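Local coordinates for TqaA (Penicillium aethiopicum, PDB 5DLK), which probably cyclises and releases a peptide as the terminal condensation-like domain of a fungal nonribosomal peptide synthetase, taking its substrate from a phosphopantetheine-bearing carrier domain, at residues 263-268 with 436-441; 62-67 with 419-424; 387-392 with 423-428. All blocks are in the same frame, centred on the assembly; numbering follows the deposited sequence.

Contact 1. Residues 263-268 with 436-441. With EDO (1,2-ethanediol), chain F; EDO (1,2-ethanediol), chain E.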
# COMPACT_ATOMS: atom_id res chain seq x y z
N GLY A 263 24.05 -2.64 0.40
CA GLY A 263 23.39 -3.32 1.50
C GLY A 263 22.13 -4.05 1.06
O GLY A 263 21.80 -4.08 -0.13
N GLN A 264 21.42 -4.66 2.01
CA GLN A 264 20.21 -5.39 1.65
C GLN A 264 19.01 -5.04 2.51
O GLN A 264 19.15 -4.52 3.63
CB GLN A 264 20.46 -6.89 1.72
CG GLN A 264 20.66 -7.42 3.13
CD GLN A 264 20.88 -8.93 3.14
OE1 GLN A 264 20.78 -9.59 2.10
NE2 GLN A 264 21.17 -9.48 4.32
N THR A 265 17.84 -5.32 1.97
CA THR A 265 16.59 -5.11 2.69
C THR A 265 16.55 -6.09 3.85
O THR A 265 16.73 -7.30 3.63
CB THR A 265 15.39 -5.32 1.78
OG1 THR A 265 15.41 -4.36 0.72
CG2 THR A 265 14.07 -5.22 2.56
N LEU A 266 16.38 -5.58 5.06
CA LEU A 266 16.22 -6.44 6.23
C LEU A 266 14.84 -6.28 6.83
O LEU A 266 14.38 -5.14 7.05
CB LEU A 266 17.26 -6.13 7.32
CG LEU A 266 18.74 -6.27 7.02
CD1 LEU A 266 19.52 -6.00 8.31
CD2 LEU A 266 19.00 -7.66 6.52
N TRP A 267 14.19 -7.40 7.12
CA TRP A 267 12.97 -7.42 7.92
C TRP A 267 13.28 -7.94 9.32
O TRP A 267 13.95 -8.98 9.48
CB TRP A 267 11.89 -8.31 7.30
CG TRP A 267 11.22 -7.76 6.11
CD1 TRP A 267 11.64 -7.83 4.82
CD2 TRP A 267 9.96 -7.07 6.09
NE1 TRP A 267 10.73 -7.22 3.99
CE2 TRP A 267 9.69 -6.75 4.74
CE3 TRP A 267 9.04 -6.69 7.07
CZ2 TRP A 267 8.53 -6.06 4.35
CZ3 TRP A 267 7.90 -6.01 6.69
CH2 TRP A 267 7.65 -5.71 5.33
N THR A 268 12.78 -7.25 10.33
CA THR A 268 13.03 -7.65 11.71
C THR A 268 11.71 -7.67 12.47
O THR A 268 10.91 -6.74 12.36
CB THR A 268 14.05 -6.71 12.38
OG1 THR A 268 15.26 -6.71 11.60
CG2 THR A 268 14.35 -7.15 13.82
N GLN A 436 7.06 -5.03 13.08
CA GLN A 436 7.98 -5.37 12.00
C GLN A 436 8.77 -4.14 11.60
O GLN A 436 8.18 -3.09 11.34
CB GLN A 436 7.21 -5.91 10.80
CG GLN A 436 6.15 -6.95 11.17
CD GLN A 436 5.27 -7.33 10.00
OE1 GLN A 436 5.16 -6.58 9.02
NE2 GLN A 436 4.63 -8.50 10.08
N VAL A 437 10.08 -4.25 11.54
CA VAL A 437 10.90 -3.16 11.03
C VAL A 437 11.46 -3.58 9.68
O VAL A 437 11.98 -4.70 9.53
CB VAL A 437 12.06 -2.82 12.00
CG1 VAL A 437 12.98 -1.78 11.37
CG2 VAL A 437 11.50 -2.35 13.36
N CYS A 438 11.35 -2.68 8.70
CA CYS A 438 11.89 -2.95 7.37
C CYS A 438 12.74 -1.77 6.91
O CYS A 438 12.25 -0.63 6.79
CB CYS A 438 10.77 -3.21 6.36
SG CYS A 438 11.40 -3.70 4.72
N ALA A 439 14.01 -2.04 6.64
CA ALA A 439 14.92 -0.99 6.21
C ALA A 439 16.14 -1.61 5.58
O ALA A 439 16.52 -2.74 5.91
CB ALA A 439 15.34 -0.10 7.41
N ASN A 440 16.78 -0.86 4.70
CA ASN A 440 18.05 -1.30 4.15
C ASN A 440 19.13 -1.39 5.24
O ASN A 440 19.18 -0.56 6.14
CB ASN A 440 18.49 -0.34 3.05
CG ASN A 440 19.68 -0.87 2.28
OD1 ASN A 440 20.80 -0.71 2.72
ND2 ASN A 440 19.43 -1.51 1.16
N SER A 441 20.00 -2.40 5.15
CA SER A 441 20.97 -2.67 6.19
C SER A 441 21.98 -1.54 6.33
O SER A 441 22.64 -1.42 7.37
CB SER A 441 21.70 -3.99 5.91
OG SER A 441 22.29 -3.93 4.62
C1 EDO F . 6.63 -9.95 6.25
O1 EDO F . 5.67 -9.02 6.77
C2 EDO F . 6.87 -9.67 4.77
O2 EDO F . 8.21 -10.05 4.42
C1 EDO E . 12.22 -8.05 0.70
O1 EDO E . 11.03 -7.31 1.07
C2 EDO E . 12.16 -8.63 -0.72
O2 EDO E . 12.24 -7.59 -1.73
O HOH W 1 16.46 -1.85 0.56
O HOH W 2 15.13 -4.57 9.86
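Cys438 lies against one face of the Trp267 indole. Its SG stands 3.7 Å from the centroid of the five-membered ring of Trp267, a sulfur-aromatic contact. Its CB sits almost squarely over the six-membered ring, a CH-pi contact only 5° off the normal. The sulfur is anti to the backbone N of Cys438 (chi1 -175°), which carries it along the indole towards the pyrrole side. The other face of the indole is met by O2 of a 1,2-ethanediol, probably from the crystallisation liquor. A second ethanediol takes the indole N-H at the ring edge, with Trp267 NE1 2.9 Å from its O1 in a nearly straight bond. Gln436 OE1 comes to 3.6 Å from Trp267 CZ3, and its amide plane is turned 86° from the ring. The amide nitrogen of Gln436 bonds to Glu434.

At the other end, Ser441 closes the pairing. Its OG accepts from Gln264 N at 2.8 Å, and its own N donates to Gln264 O at 2.7 Å. Ser441 CB also touches Leu266 CD1. Beside this, water 1 joins Thr265 OG1 to Asn440 ND2. Thr265 OG1 bonds to Asp417 as well, and Asn440 OD1 to Arg442 N.

The backbone sets these positions. Leu266 pairs with Ala439 and Thr268 with Val437 as hydrogen-bonded pairs. Trp267–Cys438, between them, and Thr265–Asn440, on the Ser441 side, are non-hydrogen-bonded pairs. Leu266, Thr268 and Val437 face helix 446-465, where Thr268 OG1 bonds to Gln446. Trp267 and Cys438 lie on the other side, where Trp267 also meets Phe425. This is regular antiparallel pairing at the border of a mixed sheet: strand 265-272 is the outermost strand and strand 433-440 its neighbour, within the condensation-domain fold.

Contact 2. Residues 62-67 with 419-424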
# COMPACT_ATOMS: atom_id res chain seq x y z
N ILE A 62 6.53 1.92 -6.79
CA ILE A 62 7.24 1.54 -8.02
C ILE A 62 8.75 1.65 -7.85
O ILE A 62 9.50 0.74 -8.23
CB ILE A 62 6.75 2.40 -9.22
CG1 ILE A 62 5.31 2.00 -9.54
CG2 ILE A 62 7.65 2.18 -10.42
CD1 ILE A 62 4.59 2.93 -10.50
N LYS A 63 9.20 2.73 -7.20
CA LYS A 63 10.62 2.94 -7.00
C LYS A 63 11.24 1.87 -6.12
O LYS A 63 12.44 1.62 -6.19
CB LYS A 63 10.89 4.30 -6.35
CG LYS A 63 10.82 5.50 -7.27
CD LYS A 63 11.30 6.73 -6.46
CE LYS A 63 11.18 8.04 -7.22
NZ LYS A 63 11.92 8.00 -8.52
N ARG A 64 10.41 1.25 -5.28
CA ARG A 64 10.87 0.23 -4.35
C ARG A 64 10.64 -1.20 -4.87
O ARG A 64 10.81 -2.19 -4.13
CB ARG A 64 10.19 0.45 -3.00
CG ARG A 64 10.79 1.68 -2.27
CD ARG A 64 9.86 2.29 -1.23
NE ARG A 64 10.47 3.51 -0.67
CZ ARG A 64 10.52 4.69 -1.28
NH1 ARG A 64 10.03 4.86 -2.52
NH2 ARG A 64 11.11 5.72 -0.68
N GLY A 65 10.26 -1.30 -6.14
CA GLY A 65 10.12 -2.61 -6.77
C GLY A 65 9.05 -3.45 -6.10
O GLY A 65 9.19 -4.68 -6.01
N THR A 66 7.99 -2.80 -5.64
CA THR A 66 6.99 -3.48 -4.83
C THR A 66 6.08 -4.28 -5.75
O THR A 66 5.33 -3.73 -6.55
CB THR A 66 6.17 -2.49 -3.99
OG1 THR A 66 7.06 -1.50 -3.46
CG2 THR A 66 5.48 -3.20 -2.82
N PHE A 67 6.17 -5.61 -5.64
CA PHE A 67 5.60 -6.49 -6.66
C PHE A 67 5.19 -7.78 -5.98
O PHE A 67 5.97 -8.35 -5.20
CB PHE A 67 6.65 -6.70 -7.74
CG PHE A 67 6.17 -7.45 -8.96
CD1 PHE A 67 5.05 -7.03 -9.67
CD2 PHE A 67 6.92 -8.52 -9.44
CE1 PHE A 67 4.65 -7.72 -10.84
CE2 PHE A 67 6.53 -9.22 -10.59
CZ PHE A 67 5.39 -8.82 -11.28
N LEU A 419 14.15 2.52 0.29
CA LEU A 419 15.28 3.35 -0.09
C LEU A 419 16.02 3.82 1.17
O LEU A 419 16.66 3.01 1.84
CB LEU A 419 14.79 4.51 -0.96
CG LEU A 419 13.98 4.01 -2.18
CD1 LEU A 419 13.53 5.17 -3.08
CD2 LEU A 419 14.79 2.97 -2.96
N ASP A 420 15.92 5.09 1.53
CA ASP A 420 16.66 5.55 2.72
C ASP A 420 15.79 5.54 3.99
O ASP A 420 16.31 5.72 5.09
CB ASP A 420 17.22 6.96 2.51
CG ASP A 420 18.33 6.99 1.48
OD1 ASP A 420 19.10 6.00 1.39
OD2 ASP A 420 18.44 8.01 0.76
N GLU A 421 14.49 5.34 3.83
CA GLU A 421 13.56 5.39 4.96
C GLU A 421 13.48 4.10 5.79
O GLU A 421 13.85 3.01 5.32
CB GLU A 421 12.15 5.74 4.46
CG GLU A 421 11.40 4.57 3.81
CD GLU A 421 11.90 4.24 2.40
OE1 GLU A 421 12.60 5.08 1.80
OE2 GLU A 421 11.57 3.14 1.89
N VAL A 422 13.00 4.24 7.02
CA VAL A 422 12.74 3.10 7.89
C VAL A 422 11.22 2.94 7.96
O VAL A 422 10.51 3.93 8.16
CB VAL A 422 13.33 3.29 9.30
CG1 VAL A 422 12.86 2.17 10.25
CG2 VAL A 422 14.85 3.34 9.22
N TRP A 423 10.74 1.72 7.74
CA TRP A 423 9.33 1.39 7.94
C TRP A 423 9.11 0.63 9.23
O TRP A 423 9.88 -0.28 9.56
CB TRP A 423 8.81 0.52 6.78
CG TRP A 423 8.88 1.16 5.45
CD1 TRP A 423 9.98 1.25 4.64
CD2 TRP A 423 7.81 1.82 4.76
NE1 TRP A 423 9.64 1.91 3.47
CE2 TRP A 423 8.33 2.28 3.53
CE3 TRP A 423 6.48 2.08 5.07
CZ2 TRP A 423 7.55 2.98 2.60
CZ3 TRP A 423 5.69 2.75 4.13
CH2 TRP A 423 6.23 3.21 2.92
N ILE A 424 8.06 1.00 9.96
CA ILE A 424 7.59 0.18 11.08
C ILE A 424 6.18 -0.26 10.76
O ILE A 424 5.28 0.57 10.70
CB ILE A 424 7.60 0.94 12.41
CG1 ILE A 424 9.02 1.33 12.80
CG2 ILE A 424 6.96 0.05 13.51
CD1 ILE A 424 9.12 2.20 14.05
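Arg64 forms a salt bridge with Glu421, gripping it side-on with two nitrogens, one to each carboxylate oxygen. Arg64 NE reaches Glu421 OE2 at 2.8 Å and Arg64 NH2 reaches Glu421 OE1 at 3.0 Å. Both bonds are nearly straight and lie close to the guanidinium plane. The carboxylate is turned 47° from that plane, so both of its oxygens are met from above their own plane. Glu421 OE2 has two more donors. Trp423 NE1 comes to its anti lone pair at 2.8 Å, and Leu419 N approaches at 3.1 Å. A bend at chi2 (-75°) folds the Glu421 chain back towards Leu419.

Arg64 is held at its other nitrogen too, where NH1 bonds to Val60 O. Leu419 packs over one face of the guanidinium, with its CD1 3.5 Å from Arg64 CZ. Leu419 CG also meets Arg64 CG. Arg64 follows helix 56-63, and Gly65, with positive phi, is the C-prime residue of the Schellman motif that ends this helix. The contact thus joins a helix end to the loop entering strand 422-428. With three N-H donors on one oxygen and an arginine in a two-point grip, the buried Glu421 is probably held as a carboxylate.

Contact 3. Residues 387-392 with 423-428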
# COMPACT_ATOMS: atom_id res chain seq x y z
N ILE A 387 8.39 5.85 8.64
CA ILE A 387 6.98 5.73 8.34
C ILE A 387 6.38 4.60 9.16
O ILE A 387 6.84 3.46 9.09
CB ILE A 387 6.72 5.46 6.85
CG1 ILE A 387 7.41 6.53 5.99
CG2 ILE A 387 5.19 5.38 6.57
CD1 ILE A 387 7.21 6.37 4.49
N VAL A 388 5.35 4.92 9.93
CA VAL A 388 4.66 3.95 10.75
C VAL A 388 3.34 3.56 10.09
O VAL A 388 2.50 4.42 9.77
CB VAL A 388 4.39 4.49 12.14
CG1 VAL A 388 3.57 3.50 12.96
CG2 VAL A 388 5.73 4.82 12.82
N GLN A 389 3.17 2.26 9.88
CA GLN A 389 1.98 1.75 9.19
C GLN A 389 1.33 0.65 10.03
O GLN A 389 1.85 -0.47 10.11
CB GLN A 389 2.34 1.19 7.82
CG GLN A 389 1.11 0.71 7.01
CD GLN A 389 1.43 0.52 5.54
OE1 GLN A 389 2.14 1.33 4.92
NE2 GLN A 389 0.90 -0.56 4.96
N HIS A 390 0.20 0.97 10.65
CA HIS A 390 -0.55 -0.05 11.39
C HIS A 390 -1.50 -0.76 10.43
O HIS A 390 -2.28 -0.11 9.71
CB HIS A 390 -1.35 0.54 12.54
CG HIS A 390 -2.15 -0.50 13.25
ND1 HIS A 390 -1.56 -1.57 13.88
CD2 HIS A 390 -3.49 -0.69 13.35
CE1 HIS A 390 -2.50 -2.35 14.38
NE2 HIS A 390 -3.68 -1.83 14.08
N GLN A 391 -1.44 -2.08 10.40
CA GLN A 391 -2.19 -2.86 9.43
C GLN A 391 -3.57 -3.24 9.95
O GLN A 391 -3.79 -4.40 10.30
CB GLN A 391 -1.41 -4.13 9.06
CG GLN A 391 0.02 -3.86 8.59
CD GLN A 391 0.11 -3.35 7.16
OE1 GLN A 391 -0.61 -2.44 6.75
NE2 GLN A 391 1.03 -3.93 6.40
N ASN A 392 -4.48 -2.27 10.03
CA ASN A 392 -5.85 -2.53 10.47
C ASN A 392 -6.71 -2.93 9.27
O ASN A 392 -7.74 -2.33 8.95
CB ASN A 392 -6.44 -1.30 11.20
CG ASN A 392 -6.47 -0.05 10.33
OD1 ASN A 392 -5.60 0.17 9.49
ND2 ASN A 392 -7.50 0.78 10.53
N TRP A 423 10.74 1.72 7.74
CA TRP A 423 9.33 1.39 7.94
C TRP A 423 9.11 0.63 9.23
O TRP A 423 9.88 -0.28 9.56
CB TRP A 423 8.81 0.52 6.78
CG TRP A 423 8.88 1.16 5.45
CD1 TRP A 423 9.98 1.25 4.64
CD2 TRP A 423 7.81 1.82 4.76
NE1 TRP A 423 9.64 1.91 3.47
CE2 TRP A 423 8.33 2.28 3.53
CE3 TRP A 423 6.48 2.08 5.07
CZ2 TRP A 423 7.55 2.98 2.60
CZ3 TRP A 423 5.69 2.75 4.13
CH2 TRP A 423 6.23 3.21 2.92
N ILE A 424 8.06 1.00 9.96
CA ILE A 424 7.59 0.18 11.08
C ILE A 424 6.18 -0.26 10.76
O ILE A 424 5.28 0.57 10.70
CB ILE A 424 7.60 0.94 12.41
CG1 ILE A 424 9.02 1.33 12.80
CG2 ILE A 424 6.96 0.05 13.51
CD1 ILE A 424 9.12 2.20 14.05
N PHE A 425 5.99 -1.55 10.53
CA PHE A 425 4.65 -2.09 10.32
C PHE A 425 4.19 -2.81 11.59
O PHE A 425 5.01 -3.45 12.25
CB PHE A 425 4.61 -3.09 9.16
CG PHE A 425 5.07 -2.54 7.84
CD1 PHE A 425 4.19 -1.85 7.01
CD2 PHE A 425 6.37 -2.74 7.41
CE1 PHE A 425 4.62 -1.36 5.76
CE2 PHE A 425 6.80 -2.26 6.17
CZ PHE A 425 5.92 -1.57 5.36
N THR A 426 2.91 -2.74 11.90
CA THR A 426 2.38 -3.52 13.04
C THR A 426 1.18 -4.32 12.56
O THR A 426 0.28 -3.79 11.94
CB THR A 426 1.98 -2.63 14.23
OG1 THR A 426 1.24 -1.48 13.77
CG2 THR A 426 3.20 -2.15 14.98
N GLU A 427 1.19 -5.63 12.81
CA GLU A 427 0.12 -6.52 12.38
C GLU A 427 -0.58 -7.10 13.60
O GLU A 427 0.06 -7.78 14.41
CB GLU A 427 0.66 -7.67 11.52
CG GLU A 427 0.99 -7.28 10.11
CD GLU A 427 1.34 -8.47 9.24
OE1 GLU A 427 1.51 -9.58 9.79
OE2 GLU A 427 1.44 -8.29 8.02
N PRO A 428 -1.88 -6.81 13.75
CA PRO A 428 -2.66 -7.21 14.92
C PRO A 428 -3.27 -8.60 14.75
O PRO A 428 -4.45 -8.70 14.44
CB PRO A 428 -3.75 -6.14 14.99
CG PRO A 428 -3.98 -5.77 13.57
CD PRO A 428 -2.65 -5.92 12.86
O HOH W 3 3.02 -6.05 7.42
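Ile387 and Trp423 are a bridge pair of two parallel strands inside the mixed sheet of the condensation-domain fold. Strand 386-390 leads to Asn392, which binds phosphopantetheine; the ligand is absent from this chain. Four backbone bonds link the strands, from Ile424 N–Ile387 O to Gln391 N–Thr426 O.

On the face that carries Ile387, Gln389, Trp423 and Phe425, Ile387 CD1 makes a CH-pi contact over the six-membered ring of Trp423, 3.9 Å from its centroid. Gln389 lies beside Phe425, with its CB 3.6 Å from Phe425 CD1 and its amide near the ring edge, planes 83° apart. On the other face Val388 packs against Ile424.

Gln389 NE2 donates to Gln391 OE1 at 3.0 Å, and Gln389 OE1 bonds to Thr309. With an alanine in place of Gln389 both bonds go, which would probably leave Thr309 and Gln391 OE1 without these partners and uncover the edge of Phe425. Water 3 bridges Gln391 NE2 and Glu427 OE2, while Glu427 OE1 bonds to His429. On the Val388 side, with CG anti to the backbone N (chi1 178°), His390 brings ND1 to 2.8 Å from Thr426 OG1, in a hydrogen bond met at the imidazole edge.

All three contacts reach one mixed sheet. Contacts 2 and 3 use strand 422-428 and share Trp423 and Ile424. Contact 1 lies on its neighbour, strand 433-440, and on the outer strand 265-272. Gln436 N is 2.7 Å from Phe425 O and Cys438 N is 2.9 Å from Trp423 O. Trp267 CH2 packs on Phe425 CE2. The centre of contact 1 is about 10 Å from that of contact 2 and 14 Å from that of contact 3. Contact 3 holds Asn392, a phosphopantetheine-binding residue, though the ligand is not bound in this chain. The Gln391 side chain is about 6 Å from binding residue Gly183, that of His390 about 7 Å from that of Thr282. Contacts 1 and 2 lie farther off.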